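Local coordinates for protein N-acetyl-L-2,4-diaminobutyric acid deacetylase (Ruegeria pomeroyi, PDB 6TWM) that catalyses the zinc-dependent deacetylation of N-acetyl-L-2,4-diaminobutyric acid, releasing 2,4-diaminobutyric acid in the breakdown of ectoine, at residues G66-G71 with D149-G154; P161-H166 with V213-G218. All blocks are in the same frame, centred on the assembly; numbering follows the deposited sequence.

Contact 1: residues G66-G71 with D149-G154; sequences GDEYEG and DFHSGG. With ZN (zinc ion), chain M.
Glu-68 reaches across to the 149-154 loop with its carboxylate, and the two meet at the zinc site typical of M14-type exopeptidases and their deacylase relatives, where a histidine and a glutamate three residues apart (His-65, Glu-68) are joined by a distant His-151. A glutamate suits the place because its long chain, extended beyond CG (chi2 172°), carries OE2 to 2.5 Å from the zinc. His-151 belongs to the same metal site, though its ND1 stands 2.8 Å from the ion, long for a zinc-nitrogen bond. Glu-68 OE1 takes the backbone N-H of Ser-152 at 2.9 Å; the bond is nearly straight but arrives from well above the carboxylate plane. Thus OE2 makes the metal bond, while OE1, also near the ion, is held by that N-H and a water shared with Phe-150 O.

One shell out, Ser-152 OG gives its proton to Glu-70 OE1 at 2.6 Å, on the anti side and 34° out of the carboxylate plane; OE2 is hydrogen-bonded to the Ser-227 hydroxyl. With an alanine in place of Glu-70, the Ser-152 and Ser-227 hydroxyls would probably lose a shared acceptor, and Ser-152 OG would be held less firmly in its rotation. Gly-71 lays its CA over one face of the Phe-150 ring, 3.8 Å from its centroid, where a side chain would strike Phe-150 CB. Gly-154, at positive phi, points its CA-H straight at Asp-67 O, 3.5 Å away.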
loop_
_atom_site.group_PDB
_atom_site.type_symbol
_atom_site.label_atom_id
_atom_site.label_comp_id
_atom_site.label_asym_id
_atom_site.label_seq_id
_atom_site.Cartn_x
_atom_site.Cartn_y
_atom_site.Cartn_z
ATOM N N GLY A 66 -7.675 3.290 3.526
ATOM C CA GLY A 66 -8.025 4.697 3.412
ATOM C C GLY A 66 -7.107 5.647 4.156
ATOM O O GLY A 66 -6.919 6.789 3.726
ATOM N N ASP A 67 -6.521 5.201 5.266
ATOM C CA ASP A 67 -5.763 6.077 6.159
ATOM C C ASP A 67 -4.263 6.012 5.900
ATOM O O ASP A 67 -3.456 6.102 6.829
ATOM C CB ASP A 67 -6.073 5.745 7.618
ATOM C CG ASP A 67 -5.763 4.300 7.977
ATOM O OD1 ASP A 67 -5.440 3.509 7.069
ATOM O OD2 ASP A 67 -5.847 3.954 9.175
ATOM N N GLU A 68 -3.866 5.857 4.638
ATOM C CA GLU A 68 -2.463 5.763 4.245
ATOM C C GLU A 68 -2.230 6.734 3.099
ATOM O O GLU A 68 -2.857 6.612 2.041
ATOM C CB GLU A 68 -2.115 4.327 3.852
ATOM C CG GLU A 68 -2.517 3.327 4.925
ATOM C CD GLU A 68 -2.363 1.895 4.488
ATOM O OE1 GLU A 68 -1.955 1.661 3.331
ATOM O OE2 GLU A 68 -2.645 1.001 5.315
ATOM N N TYR A 69 -1.322 7.695 3.303
ATOM C CA TYR A 69 -1.376 8.954 2.573
ATOM C C TYR A 69 -0.189 9.256 1.668
ATOM O O TYR A 69 -0.344 10.074 0.754
ATOM C CB TYR A 69 -1.555 10.119 3.561
ATOM C CG TYR A 69 -2.857 10.019 4.319
ATOM C CD1 TYR A 69 -4.061 10.348 3.707
ATOM C CD2 TYR A 69 -2.891 9.565 5.635
ATOM C CE1 TYR A 69 -5.259 10.249 4.384
ATOM C CE2 TYR A 69 -4.088 9.461 6.322
ATOM C CZ TYR A 69 -5.269 9.804 5.688
ATOM O OH TYR A 69 -6.468 9.704 6.355
ATOM N N GLU A 70 0.978 8.639 1.881
ATOM C CA GLU A 70 2.125 8.938 1.025
ATOM C C GLU A 70 1.804 8.680 -0.439
ATOM O O GLU A 70 2.177 9.469 -1.315
ATOM C CB GLU A 70 3.339 8.116 1.450
ATOM C CG GLU A 70 4.060 8.654 2.665
ATOM C CD GLU A 70 3.454 8.156 3.955
ATOM O OE1 GLU A 70 2.516 7.332 3.892
ATOM O OE2 GLU A 70 3.921 8.576 5.034
ATOM N N GLY A 71 1.108 7.583 -0.720
ATOM C CA GLY A 71 0.698 7.247 -2.061
ATOM C C GLY A 71 -0.229 8.262 -2.701
ATOM O O GLY A 71 0.072 8.816 -3.765
ATOM N N ASP A 149 0.960 -0.202 -6.075
ATOM C CA ASP A 149 -0.115 -0.121 -5.090
ATOM C C ASP A 149 0.486 0.345 -3.768
ATOM O O ASP A 149 1.093 -0.443 -3.036
ATOM C CB ASP A 149 -0.819 -1.467 -4.951
ATOM C CG ASP A 149 -2.032 -1.397 -4.054
ATOM O OD1 ASP A 149 -2.966 -0.629 -4.370
ATOM O OD2 ASP A 149 -2.054 -2.121 -3.037
ATOM N N PHE A 150 0.308 1.627 -3.464
ATOM C CA PHE A 150 0.944 2.227 -2.303
ATOM C C PHE A 150 0.289 1.772 -1.005
ATOM O O PHE A 150 -0.927 1.580 -0.924
ATOM C CB PHE A 150 0.882 3.748 -2.398
ATOM C CG PHE A 150 1.902 4.337 -3.326
ATOM C CD1 PHE A 150 3.236 4.406 -2.958
ATOM C CD2 PHE A 150 1.525 4.830 -4.566
ATOM C CE1 PHE A 150 4.172 4.952 -3.812
ATOM C CE2 PHE A 150 2.457 5.376 -5.422
ATOM C CZ PHE A 150 3.784 5.439 -5.045
ATOM N N HIS A 151 1.115 1.622 0.028
ATOM C CA HIS A 151 0.638 1.258 1.351
ATOM C C HIS A 151 1.514 1.921 2.405
ATOM O O HIS A 151 2.706 2.154 2.189
ATOM C CB HIS A 151 0.635 -0.260 1.557
ATOM C CG HIS A 151 -0.455 -0.968 0.819
ATOM N ND1 HIS A 151 -1.738 -1.073 1.309
ATOM C CD2 HIS A 151 -0.454 -1.609 -0.374
ATOM C CE1 HIS A 151 -2.480 -1.751 0.452
ATOM N NE2 HIS A 151 -1.725 -2.087 -0.579
ATOM N N SER A 152 0.902 2.225 3.548
ATOM C CA SER A 152 1.603 2.739 4.713
ATOM C C SER A 152 1.002 2.091 5.953
ATOM O O SER A 152 0.114 1.238 5.863
ATOM C CB SER A 152 1.538 4.269 4.769
ATOM O OG SER A 152 1.860 4.831 3.506
ATOM N N GLY A 153 1.493 2.494 7.126
ATOM C CA GLY A 153 1.101 1.813 8.349
ATOM C C GLY A 153 -0.348 2.024 8.738
ATOM O O GLY A 153 -0.959 1.152 9.363
ATOM N N GLY A 154 -0.923 3.165 8.373
ATOM C CA GLY A 154 -2.232 3.531 8.874
ATOM C C GLY A 154 -2.149 4.056 10.296
ATOM O O GLY A 154 -1.077 4.199 10.883
HETATM ZN ZN ZN M . -1.801 -1.017 4.152
HETATM O O HOH W 1 -0.509 6.088 7.570
HETATM O O HOH W 2 -2.813 2.078 0.957
HETATM O O HOH W 3 0.649 5.109 0.945
#

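Contact 2: residues P161-H166 with V213-G218; sequences PFAAAH and VTTELG. With DAB (2,4-diaminobutyric acid), chain N.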
loop_
_atom_site.group_PDB
_atom_site.type_symbol
_atom_site.label_atom_id
_atom_site.label_comp_id
_atom_site.label_asym_id
_atom_site.label_seq_id
_atom_site.Cartn_x
_atom_site.Cartn_y
_atom_site.Cartn_z
ATOM N N PRO A 161 10.369 3.299 5.953
ATOM C CA PRO A 161 9.916 3.447 4.564
ATOM C C PRO A 161 10.616 2.445 3.660
ATOM O O PRO A 161 11.847 2.409 3.578
ATOM C CB PRO A 161 10.292 4.889 4.217
ATOM C CG PRO A 161 11.435 5.198 5.123
ATOM C CD PRO A 161 11.194 4.436 6.394
ATOM N N PHE A 162 9.823 1.630 2.974
ATOM C CA PHE A 162 10.397 0.517 2.241
ATOM C C PHE A 162 9.462 0.071 1.127
ATOM O O PHE A 162 8.245 0.252 1.204
ATOM C CB PHE A 162 10.748 -0.634 3.200
ATOM C CG PHE A 162 9.576 -1.484 3.663
ATOM C CD1 PHE A 162 8.960 -2.398 2.820
ATOM C CD2 PHE A 162 9.152 -1.424 4.988
ATOM C CE1 PHE A 162 7.923 -3.193 3.265
ATOM C CE2 PHE A 162 8.121 -2.223 5.443
ATOM C CZ PHE A 162 7.509 -3.111 4.582
ATOM N N ALA A 163 10.057 -0.500 0.084
ATOM C CA ALA A 163 9.338 -1.182 -0.979
ATOM C C ALA A 163 9.602 -2.676 -0.867
ATOM O O ALA A 163 10.682 -3.101 -0.444
ATOM C CB ALA A 163 9.762 -0.674 -2.359
ATOM N N ALA A 164 8.607 -3.473 -1.237
ATOM C CA ALA A 164 8.662 -4.904 -0.994
ATOM C C ALA A 164 8.342 -5.688 -2.257
ATOM O O ALA A 164 7.791 -5.165 -3.230
ATOM C CB ALA A 164 7.702 -5.312 0.126
ATOM N N ALA A 165 8.711 -6.967 -2.216
ATOM C CA ALA A 165 8.360 -7.947 -3.230
ATOM C C ALA A 165 8.252 -9.298 -2.540
ATOM O O ALA A 165 8.947 -9.558 -1.556
ATOM C CB ALA A 165 9.389 -7.992 -4.364
ATOM N N HIS A 166 7.373 -10.155 -3.050
ATOM C CA HIS A 166 7.082 -11.419 -2.388
ATOM C C HIS A 166 7.929 -12.550 -2.949
ATOM O O HIS A 166 8.214 -12.596 -4.150
ATOM C CB HIS A 166 5.605 -11.783 -2.530
ATOM C CG HIS A 166 4.682 -10.812 -1.870
ATOM N ND1 HIS A 166 4.013 -9.833 -2.570
ATOM C CD2 HIS A 166 4.322 -10.664 -0.574
ATOM C CE1 HIS A 166 3.275 -9.125 -1.734
ATOM N NE2 HIS A 166 3.445 -9.609 -0.516
ATOM N N VAL A 213 4.492 -3.444 -7.644
ATOM C CA VAL A 213 5.257 -2.665 -6.681
ATOM C C VAL A 213 4.343 -2.383 -5.501
ATOM O O VAL A 213 3.251 -1.826 -5.675
ATOM C CB VAL A 213 5.788 -1.354 -7.280
ATOM C CG1 VAL A 213 6.359 -0.466 -6.175
ATOM C CG2 VAL A 213 6.841 -1.641 -8.334
ATOM N N THR A 214 4.774 -2.781 -4.311
ATOM C CA THR A 214 4.058 -2.479 -3.083
ATOM C C THR A 214 5.040 -1.895 -2.077
ATOM O O THR A 214 6.247 -2.142 -2.149
ATOM C CB THR A 214 3.368 -3.723 -2.505
ATOM O OG1 THR A 214 2.551 -3.343 -1.389
ATOM C CG2 THR A 214 4.397 -4.749 -2.058
ATOM N N THR A 215 4.514 -1.095 -1.150
ATOM C CA THR A 215 5.348 -0.327 -0.238
ATOM C C THR A 215 4.777 -0.388 1.170
ATOM O O THR A 215 3.659 -0.857 1.395
ATOM C CB THR A 215 5.459 1.145 -0.667
ATOM O OG1 THR A 215 4.164 1.757 -0.611
ATOM C CG2 THR A 215 6.016 1.270 -2.080
ATOM N N GLU A 216 5.581 0.083 2.122
ATOM C CA GLU A 216 5.111 0.477 3.452
ATOM C C GLU A 216 5.927 1.713 3.817
ATOM O O GLU A 216 7.073 1.597 4.263
ATOM C CB GLU A 216 5.278 -0.627 4.487
ATOM C CG GLU A 216 4.345 -1.821 4.322
ATOM C CD GLU A 216 2.886 -1.464 4.505
ATOM O OE1 GLU A 216 2.595 -0.477 5.210
ATOM O OE2 GLU A 216 2.025 -2.177 3.945
ATOM N N LEU A 217 5.342 2.887 3.614
ATOM C CA LEU A 217 6.042 4.162 3.754
ATOM C C LEU A 217 5.517 4.865 5.005
ATOM O O LEU A 217 4.570 5.648 4.941
ATOM C CB LEU A 217 5.846 5.019 2.502
ATOM C CG LEU A 217 6.161 4.341 1.164
ATOM C CD1 LEU A 217 5.829 5.267 0.009
ATOM C CD2 LEU A 217 7.620 3.901 1.100
ATOM N N GLY A 218 6.134 4.575 6.146
ATOM C CA GLY A 218 5.743 5.208 7.390
ATOM C C GLY A 218 4.422 4.715 7.947
ATOM O O GLY A 218 4.145 3.512 7.930
HETATM N N DAB N . -1.706 -5.604 4.638
HETATM C CA DAB N . -0.553 -5.071 5.350
HETATM C C DAB N . -0.701 -3.572 5.763
HETATM O O DAB N . -0.435 -3.247 6.955
HETATM C CB DAB N . 0.728 -5.196 4.530
HETATM C CG DAB N . 0.916 -6.600 3.966
HETATM N ND DAB N . 1.572 -7.554 4.834
HETATM O OXT DAB N . -1.079 -2.768 4.870
#
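Phe-162 and Glu-216 are antiparallel partners in a hydrogen-bonded pair: Glu-216 N gives a nearly straight bond to Phe-162 O (2.8 Å), and Phe-162 N returns a more bent one to Glu-216 O. Their side chains run side by side. With CG set between the backbone N and the carbonyl carbon (chi1 78°), the Phe-162 ring swings over its neighbour and takes Glu-216 CB against one face, offset toward the rim, 3.7 Å from the centroid. Ala-164 CB lies in the plane of the ring, at its edge, and being small it leaves room for Thr-214 CG2, 4.0 Å from that CB.

CB and CG of Glu-216 lie against the ring, and the bend at chi2 (-64°) turns the carboxylate away from it, OE2 coming 3.3 Å from OXT of the bound diaminobutyric acid, a close approach of two carboxylate oxygens rather than a hydrogen bond. On the opposite side of the sheet Ala-163 meets Thr-215, whose OG1 is hydrogen-bonded to His-151 N. Leu-217 CD2 packs on Pro-161 CB. A glutamate at the end of a central-sheet strand, in the product pocket beside the zinc site, is consistent with the active site of the aspartoacylase and succinylglutamate desuccinylase family.

Contact 1 is complete before contact 2 begins along the chain, yet their centres lie only 10 Å apart, within the same catalytic domain. In the central mixed sheet strand 146-149 runs parallel to 211-216, which in turn pairs antiparallel with 162-166, so the 149-154 loop of contact 1 leaves the strand next to contact 2. Probable backbone hydrogen bonds join them, Asp-149 N to Val-213 O (2.8 Å) and Gly-153 N to Gly-218 O (3.0 Å). Contact 1 also brings in the start of helix 70-81. His-151 of contact 1 and Glu-216 of contact 2 both belong to the product pocket, and Glu-68 and His-151 to the metal site next to it.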